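Local coordinates for protein Ent-copalyl diphosphate synthase (Streptomyces platensis, PDB 5BP8) that is a terpene cyclase-like protein, with an all-helical domain probably related to those of squalene-hopene cyclases, at residues P94-S97 against P98-A102; A502-T505 against V506-A510; E178-Q182 against A183-E187. All coordinates share one frame; numbering follows the deposited sequence.

Contact 1. Residues P94-S97 against P98-A102; sequences PHLS and PDDLA
Ser-97 turns its OG into the crowded position between its own backbone N and carbonyl carbon (chi1 64°), while Asp-100, one helical turn on, sets CG anti to its carbonyl carbon (chi1 -64°), which sends the carboxylate back to the start of the helix. The two side chains then trade bonds with each other's backbone. Asp-100 N donates to Ser-97 OG over 3.0 Å, and Ser-97 N donates to Asp-100 OD1 over 2.9 Å, the latter nearly straight but reaching the oxygen on its anti side and 27° out of the carboxylate plane. This reciprocal pair is a capping box with Ser-97 as N-cap. OD1 also takes a weak bond from Ser-97 OG, so one carboxylate oxygen grips both the amide and the hydroxyl of the cap. Serine suits the place because its short side chain can accept from an N-H that has no carbonyl a turn earlier in the helix; the Asp-100 carboxylate, at the N-terminal end of the helix, is probably stabilised by the helix dipole. Ser-97 O starts the regular pattern, accepting from Leu-101 N at 3.0 Å. Pro-98 fits the first turn, where its missing N-H costs no helical bond. Beside the cap, Leu-96 CD1 meets Leu-101 CD2 at 4.0 Å, the two side chains crossing at about a right angle, and Leu-96 CD2 lies beside Asp-100 OD1 and CB. At the start of helix 98-116, Leu-101 packs on Leu-82, Glu-85 and Leu-86 of helix 72-86, and Leu-96 reaches Ala-55 of helix 47-57.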
loop_
_atom_site.group_PDB
_atom_site.type_symbol
_atom_site.label_atom_id
_atom_site.label_comp_id
_atom_site.label_asym_id
_atom_site.label_seq_id
_atom_site.Cartn_x
_atom_site.Cartn_y
_atom_site.Cartn_z
ATOM N N PRO A 94 0.170 -22.874 24.517
ATOM C CA PRO A 94 1.162 -22.067 23.789
ATOM C C PRO A 94 2.245 -22.926 23.136
ATOM O O PRO A 94 2.632 -23.956 23.692
ATOM C CB PRO A 94 1.769 -21.193 24.892
ATOM C CG PRO A 94 1.649 -22.020 26.135
ATOM C CD PRO A 94 0.373 -22.805 25.980
ATOM N N HIS A 95 2.710 -22.514 21.958
ATOM C CA HIS A 95 3.936 -23.071 21.388
ATOM C C HIS A 95 5.131 -22.203 21.799
ATOM O O HIS A 95 6.257 -22.671 21.766
ATOM C CB HIS A 95 3.903 -23.124 19.852
ATOM C CG HIS A 95 2.642 -23.691 19.269
ATOM N ND1 HIS A 95 2.190 -24.966 19.547
ATOM C CD2 HIS A 95 1.761 -23.167 18.380
ATOM C CE1 HIS A 95 1.069 -25.189 18.881
ATOM N NE2 HIS A 95 0.790 -24.114 18.163
ATOM N N LEU A 96 4.879 -20.932 22.131
ATOM C CA LEU A 96 5.926 -20.000 22.546
ATOM C C LEU A 96 5.679 -19.685 24.002
ATOM O O LEU A 96 4.573 -19.286 24.379
ATOM C CB LEU A 96 5.880 -18.712 21.704
ATOM C CG LEU A 96 6.289 -18.841 20.223
ATOM C CD1 LEU A 96 5.919 -17.589 19.448
ATOM C CD2 LEU A 96 7.776 -19.104 20.067
ATOM N N SER A 97 6.717 -19.849 24.815
ATOM C CA SER A 97 6.613 -19.651 26.247
ATOM C C SER A 97 6.574 -18.160 26.557
ATOM O O SER A 97 7.005 -17.327 25.716
ATOM C CB SER A 97 7.838 -20.265 26.951
ATOM O OG SER A 97 9.017 -19.579 26.541
ATOM N N PRO A 98 6.127 -17.812 27.768
ATOM C CA PRO A 98 6.259 -16.427 28.224
ATOM C C PRO A 98 7.708 -15.906 28.067
ATOM O O PRO A 98 7.889 -14.786 27.601
ATOM C CB PRO A 98 5.822 -16.501 29.692
ATOM C CG PRO A 98 4.846 -17.641 29.720
ATOM C CD PRO A 98 5.419 -18.650 28.762
ATOM N N ASP A 99 8.713 -16.733 28.374
ATOM C CA ASP A 99 10.114 -16.331 28.156
ATOM C C ASP A 99 10.456 -16.044 26.686
ATOM O O ASP A 99 11.139 -15.055 26.406
ATOM C CB ASP A 99 11.091 -17.373 28.711
ATOM C CG ASP A 99 11.090 -17.440 30.238
ATOM O OD1 ASP A 99 10.574 -16.531 30.923
ATOM O OD2 ASP A 99 11.607 -18.438 30.766
ATOM N N ASP A 100 9.985 -16.878 25.752
ATOM C CA ASP A 100 10.186 -16.599 24.323
ATOM C C ASP A 100 9.565 -15.243 23.919
ATOM O O ASP A 100 10.200 -14.422 23.230
ATOM C CB ASP A 100 9.556 -17.673 23.425
ATOM C CG ASP A 100 10.178 -19.052 23.598
ATOM O OD1 ASP A 100 9.401 -20.034 23.641
ATOM O OD2 ASP A 100 11.422 -19.161 23.682
ATOM N N LEU A 101 8.332 -15.015 24.343
ATOM C CA LEU A 101 7.665 -13.760 23.999
ATOM C C LEU A 101 8.322 -12.563 24.652
ATOM O O LEU A 101 8.475 -11.499 23.999
ATOM C CB LEU A 101 6.203 -13.776 24.387
ATOM C CG LEU A 101 5.330 -14.841 23.732
ATOM C CD1 LEU A 101 3.898 -14.627 24.196
ATOM C CD2 LEU A 101 5.435 -14.791 22.224
ATOM N N ALA A 102 8.720 -12.739 25.913
ATOM C CA ALA A 102 9.375 -11.689 26.668
ATOM C C ALA A 102 10.717 -11.259 26.051
ATOM O O ALA A 102 11.042 -10.059 26.072
ATOM C CB ALA A 102 9.551 -12.099 28.108
#

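Contact 2. Residues A502-T505 against V506-A510; sequences APVT and VIRAA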
loop_
_atom_site.group_PDB
_atom_site.type_symbol
_atom_site.label_atom_id
_atom_site.label_comp_id
_atom_site.label_asym_id
_atom_site.label_seq_id
_atom_site.Cartn_x
_atom_site.Cartn_y
_atom_site.Cartn_z
ATOM N N ALA A 502 2.633 -5.302 0.132
ATOM C CA ALA A 502 2.922 -5.852 -1.193
ATOM C C ALA A 502 1.652 -6.348 -1.878
ATOM O O ALA A 502 1.074 -7.397 -1.485
ATOM C CB ALA A 502 3.925 -7.002 -1.110
ATOM N N PRO A 503 1.216 -5.616 -2.905
ATOM C CA PRO A 503 0.118 -6.108 -3.748
ATOM C C PRO A 503 0.699 -7.059 -4.801
ATOM O O PRO A 503 1.176 -6.637 -5.891
ATOM C CB PRO A 503 -0.446 -4.845 -4.329
ATOM C CG PRO A 503 0.772 -3.966 -4.536
ATOM C CD PRO A 503 1.720 -4.325 -3.390
ATOM N N VAL A 504 0.685 -8.338 -4.455
ATOM C CA VAL A 504 1.498 -9.339 -5.141
ATOM C C VAL A 504 1.077 -9.506 -6.616
ATOM O O VAL A 504 1.913 -9.629 -7.491
ATOM C CB VAL A 504 1.436 -10.695 -4.388
ATOM C CG1 VAL A 504 2.075 -11.817 -5.201
ATOM C CG2 VAL A 504 2.073 -10.571 -2.994
ATOM N N THR A 505 -0.216 -9.481 -6.879
ATOM C CA THR A 505 -0.697 -9.720 -8.243
ATOM C C THR A 505 -0.369 -8.498 -9.095
ATOM O O THR A 505 0.019 -8.616 -10.262
ATOM C CB THR A 505 -2.185 -10.012 -8.240
ATOM O OG1 THR A 505 -2.432 -11.163 -7.400
ATOM C CG2 THR A 505 -2.696 -10.272 -9.656
ATOM N N VAL A 506 -0.490 -7.327 -8.486
ATOM C CA VAL A 506 -0.035 -6.081 -9.119
ATOM C C VAL A 506 1.430 -6.165 -9.550
ATOM O O VAL A 506 1.807 -5.784 -10.671
ATOM C CB VAL A 506 -0.330 -4.866 -8.201
ATOM C CG1 VAL A 506 0.380 -3.612 -8.689
ATOM C CG2 VAL A 506 -1.823 -4.594 -8.147
ATOM N N ILE A 507 2.272 -6.671 -8.666
ATOM C CA ILE A 507 3.682 -6.796 -8.985
ATOM C C ILE A 507 3.909 -7.832 -10.107
ATOM O O ILE A 507 4.686 -7.581 -11.021
ATOM C CB ILE A 507 4.495 -7.140 -7.721
ATOM C CG1 ILE A 507 4.405 -5.992 -6.707
ATOM C CG2 ILE A 507 5.959 -7.397 -8.065
ATOM C CD1 ILE A 507 4.896 -6.385 -5.310
ATOM N N ARG A 508 3.214 -8.958 -10.037
ATOM C CA ARG A 508 3.316 -9.995 -11.059
ATOM C C ARG A 508 2.942 -9.419 -12.426
ATOM O O ARG A 508 3.568 -9.760 -13.439
ATOM C CB ARG A 508 2.460 -11.220 -10.721
ATOM C CG ARG A 508 2.968 -11.976 -9.491
ATOM C CD ARG A 508 2.224 -13.264 -9.185
ATOM N NE ARG A 508 2.749 -14.355 -9.994
ATOM C CZ ARG A 508 2.699 -15.655 -9.686
ATOM N NH1 ARG A 508 2.154 -16.104 -8.546
ATOM N NH2 ARG A 508 3.221 -16.525 -10.543
ATOM N N ALA A 509 1.939 -8.537 -12.456
ATOM C CA ALA A 509 1.507 -7.944 -13.727
ATOM C C ALA A 509 2.558 -6.990 -14.268
ATOM O O ALA A 509 2.810 -6.938 -15.470
ATOM C CB ALA A 509 0.157 -7.262 -13.583
ATOM N N ALA A 510 3.200 -6.245 -13.374
ATOM C CA ALA A 510 4.279 -5.379 -13.748
ATOM C C ALA A 510 5.472 -6.145 -14.318
ATOM O O ALA A 510 6.093 -5.715 -15.308
ATOM C CB ALA A 510 4.705 -4.513 -12.562
#
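Ala-502 leads in with a small methyl, its CB lying 4.4 Å from Ile-507 CD1, a loose apolar touch just ahead of the helix. Pro-503 follows at the N-cap and does more. Its CB and CG lie obliquely across the beta-branched Val-506, with Pro-503 CB 3.9 Å from Val-506 CB, and its CD approaches the CD1 end of Ile-507 at 4.2 Å. Ile-507 carries CG1 anti to its carbonyl carbon (chi1 -64°), which directs that branch back past Pro-503 O toward the start of the helix. Pro-503 O accepts from Ile-507 N at 3.0 Å, with the donor in the carbonyl plane. Proline is well placed here: its rigid ring adds apolar surface, and its lack of an N-H costs no bond within the helix that follows. Val-504 O, on the first helical residue, accepts from Arg-508 N at 2.9 Å, and in the modelled conformer Arg-508 CG passes 3.3 Å from Val-504 O; the outer part of this side chain takes two positions. Thr-505 O closes the next turn by accepting from Ala-509 N at 2.9 Å, while the Thr-505 side chain touches Leu-15 and Thr-19 of helix 7-20 and Val-267 of helix 260-274. Ala-509, with its single methyl, packs on Leu-15 and on Ser-270 of the same two helices. Backbone amides thus supply the hydrogen bonds across this turn and short or branched hydrocarbon groups supply its packing, a chemistry consistent with a largely buried helix start from which Arg-508 leads outward.

Contact 3. Residues E178-Q182 against A183-E187; sequences EMTEQ and APLPE
Van der Waals contacts start with Met-179, a selenomethionine, and Pro-186, whose side chains reach toward each other tip to tip, Met-179 CE ending 4.0 Å from Pro-186 CD. The selenomethionine has CG anti to its backbone N (chi1 -172°) and bends at chi3 (76°), which also takes Met-179 CE to within 3.8 Å of Pro-184 O. The length and flexibility of methionine, which the selenomethionine replaces, suit this bridging from the last turn of the helix to the chain that follows. Deeper in, Thr-180 CG2 lies 3.9 Å from Leu-185 CD1 and 3.6 Å from Leu-185 N, so the methyl branch meets the leucine while OG1 is hydrogen-bonded to Val-176 O, back in the helix, and to Arg-202 NH1. Here helix 171-179 ends: Thr-180 is the first residue to leave helical geometry, and beyond the turn residues 183-186 run extended, a course that the prolines at 184 and 186 suit. Among polar interactions, Met-179 O takes two amides at the helix end, Gln-182 N at 3.0 Å and, by a weak bond bent to 133°, Ala-183 N at 3.1 Å. Thr-180 CA adds a CA-H...O contact of 3.1 Å to Ala-183 O. Leu-185 O is bonded to Trp-190 NE1, and the Leu-185 side chain packs on Leu-193 and Val-196 of helix 193-196.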
loop_
_atom_site.group_PDB
_atom_site.type_symbol
_atom_site.label_atom_id
_atom_site.label_comp_id
_atom_site.label_asym_id
_atom_site.label_seq_id
_atom_site.Cartn_x
_atom_site.Cartn_y
_atom_site.Cartn_z
ATOM N N GLU A 178 -11.753 13.211 21.071
ATOM C CA GLU A 178 -12.797 14.017 21.658
ATOM C C GLU A 178 -13.882 14.323 20.614
ATOM O O GLU A 178 -15.072 14.203 20.903
ATOM C CB GLU A 178 -12.250 15.301 22.282
ATOM C CG GLU A 178 -13.377 16.064 22.971
ATOM C CD GLU A 178 -12.934 17.317 23.693
ATOM O OE1 GLU A 178 -11.722 17.655 23.654
ATOM O OE2 GLU A 178 -13.832 17.960 24.298
HETATM N N MSE A 179 -13.473 14.691 19.399
HETATM C CA MSE A 179 -14.451 15.003 18.353
HETATM C C MSE A 179 -15.386 13.839 18.105
HETATM O O MSE A 179 -16.579 14.040 17.926
HETATM C CB MSE A 179 -13.806 15.464 17.039
HETATM C CG MSE A 179 -14.861 15.979 16.043
HETATM SE SE MSE A 179 -14.172 16.038 14.199
HETATM C CE MSE A 179 -14.258 14.112 13.782
ATOM N N THR A 180 -14.863 12.612 18.089
ATOM C CA THR A 180 -15.661 11.439 17.744
ATOM C C THR A 180 -16.580 10.931 18.876
ATOM O O THR A 180 -17.258 9.918 18.712
ATOM C CB THR A 180 -14.798 10.295 17.124
ATOM O OG1 THR A 180 -13.707 9.964 17.985
ATOM C CG2 THR A 180 -14.238 10.728 15.789
ATOM N N GLU A 181 -16.653 11.669 19.984
ATOM C CA GLU A 181 -17.751 11.510 20.937
ATOM C C GLU A 181 -19.039 12.177 20.428
ATOM O O GLU A 181 -20.144 11.818 20.860
ATOM C CB GLU A 181 -17.356 12.078 22.298
ATOM C CG GLU A 181 -16.130 11.373 22.881
ATOM C CD GLU A 181 -15.577 12.022 24.133
ATOM O OE1 GLU A 181 -16.252 12.896 24.736
ATOM O OE2 GLU A 181 -14.442 11.659 24.513
ATOM N N GLN A 182 -18.906 13.143 19.504
ATOM C CA GLN A 182 -20.069 13.893 19.034
ATOM C C GLN A 182 -20.338 13.873 17.532
ATOM O O GLN A 182 -21.400 14.321 17.089
ATOM C CB GLN A 182 -19.993 15.352 19.515
ATOM C CG GLN A 182 -18.956 16.211 18.831
ATOM C CD GLN A 182 -19.110 17.684 19.206
ATOM O OE1 GLN A 182 -19.821 18.428 18.527
ATOM N NE2 GLN A 182 -18.500 18.089 20.289
ATOM N N ALA A 183 -19.374 13.389 16.755
ATOM C CA ALA A 183 -19.473 13.358 15.317
ATOM C C ALA A 183 -18.708 12.167 14.792
ATOM O O ALA A 183 -17.714 11.754 15.399
ATOM C CB ALA A 183 -18.906 14.640 14.710
ATOM N N PRO A 184 -19.101 11.678 13.618
ATOM C CA PRO A 184 -18.446 10.478 13.124
ATOM C C PRO A 184 -17.029 10.708 12.647
ATOM O O PRO A 184 -16.709 11.758 12.071
ATOM C CB PRO A 184 -19.330 10.040 11.967
ATOM C CG PRO A 184 -20.111 11.253 11.585
ATOM C CD PRO A 184 -20.235 12.096 12.788
ATOM N N LEU A 185 -16.176 9.717 12.899
ATOM C CA LEU A 185 -14.853 9.681 12.307
ATOM C C LEU A 185 -14.979 9.866 10.790
ATOM O O LEU A 185 -15.840 9.242 10.184
ATOM C CB LEU A 185 -14.256 8.300 12.623
ATOM C CG LEU A 185 -12.777 8.066 12.303
ATOM C CD1 LEU A 185 -11.910 9.015 13.112
ATOM C CD2 LEU A 185 -12.436 6.631 12.647
ATOM N N PRO A 186 -14.145 10.739 10.158
ATOM C CA PRO A 186 -14.209 10.791 8.694
ATOM C C PRO A 186 -13.977 9.431 8.022
ATOM O O PRO A 186 -13.161 8.613 8.499
ATOM C CB PRO A 186 -13.090 11.771 8.314
ATOM C CG PRO A 186 -12.953 12.658 9.517
ATOM C CD PRO A 186 -13.233 11.752 10.695
ATOM N N GLU A 187 -14.673 9.220 6.903
ATOM C CA GLU A 187 -14.615 7.956 6.189
ATOM C C GLU A 187 -13.181 7.496 5.891
ATOM O O GLU A 187 -12.878 6.314 6.010
ATOM C CB GLU A 187 -15.406 8.033 4.890
ATOM C CG GLU A 187 -16.899 8.069 5.104
ATOM C CD GLU A 187 -17.673 7.890 3.809
ATOM O OE1 GLU A 187 -17.055 7.638 2.740
ATOM O OE2 GLU A 187 -18.904 8.023 3.884
#

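Overall arrangement
From the N terminus, contact 1 comes first, starting helix 98-116 after the loop that follows helix 72-86. Contact 3 is next, where helix 171-179 ends and the chain runs on toward helix 193-196. Contact 2 lies far along the chain, opening the last helix, 504-518, just after the short strand 500-501. Each is local, at the end of a helix, and none closes a long loop; they follow in series, without nesting or crossing. Their centres stand 35 to 39 Å apart. Contact 1 joins helix 98-116 to helices 72-86 and 47-57, contact 2 joins the last helix to helices 7-20, 260-274 and 449-461, and contact 3 joins the end of helix 171-179 to helix 193-196.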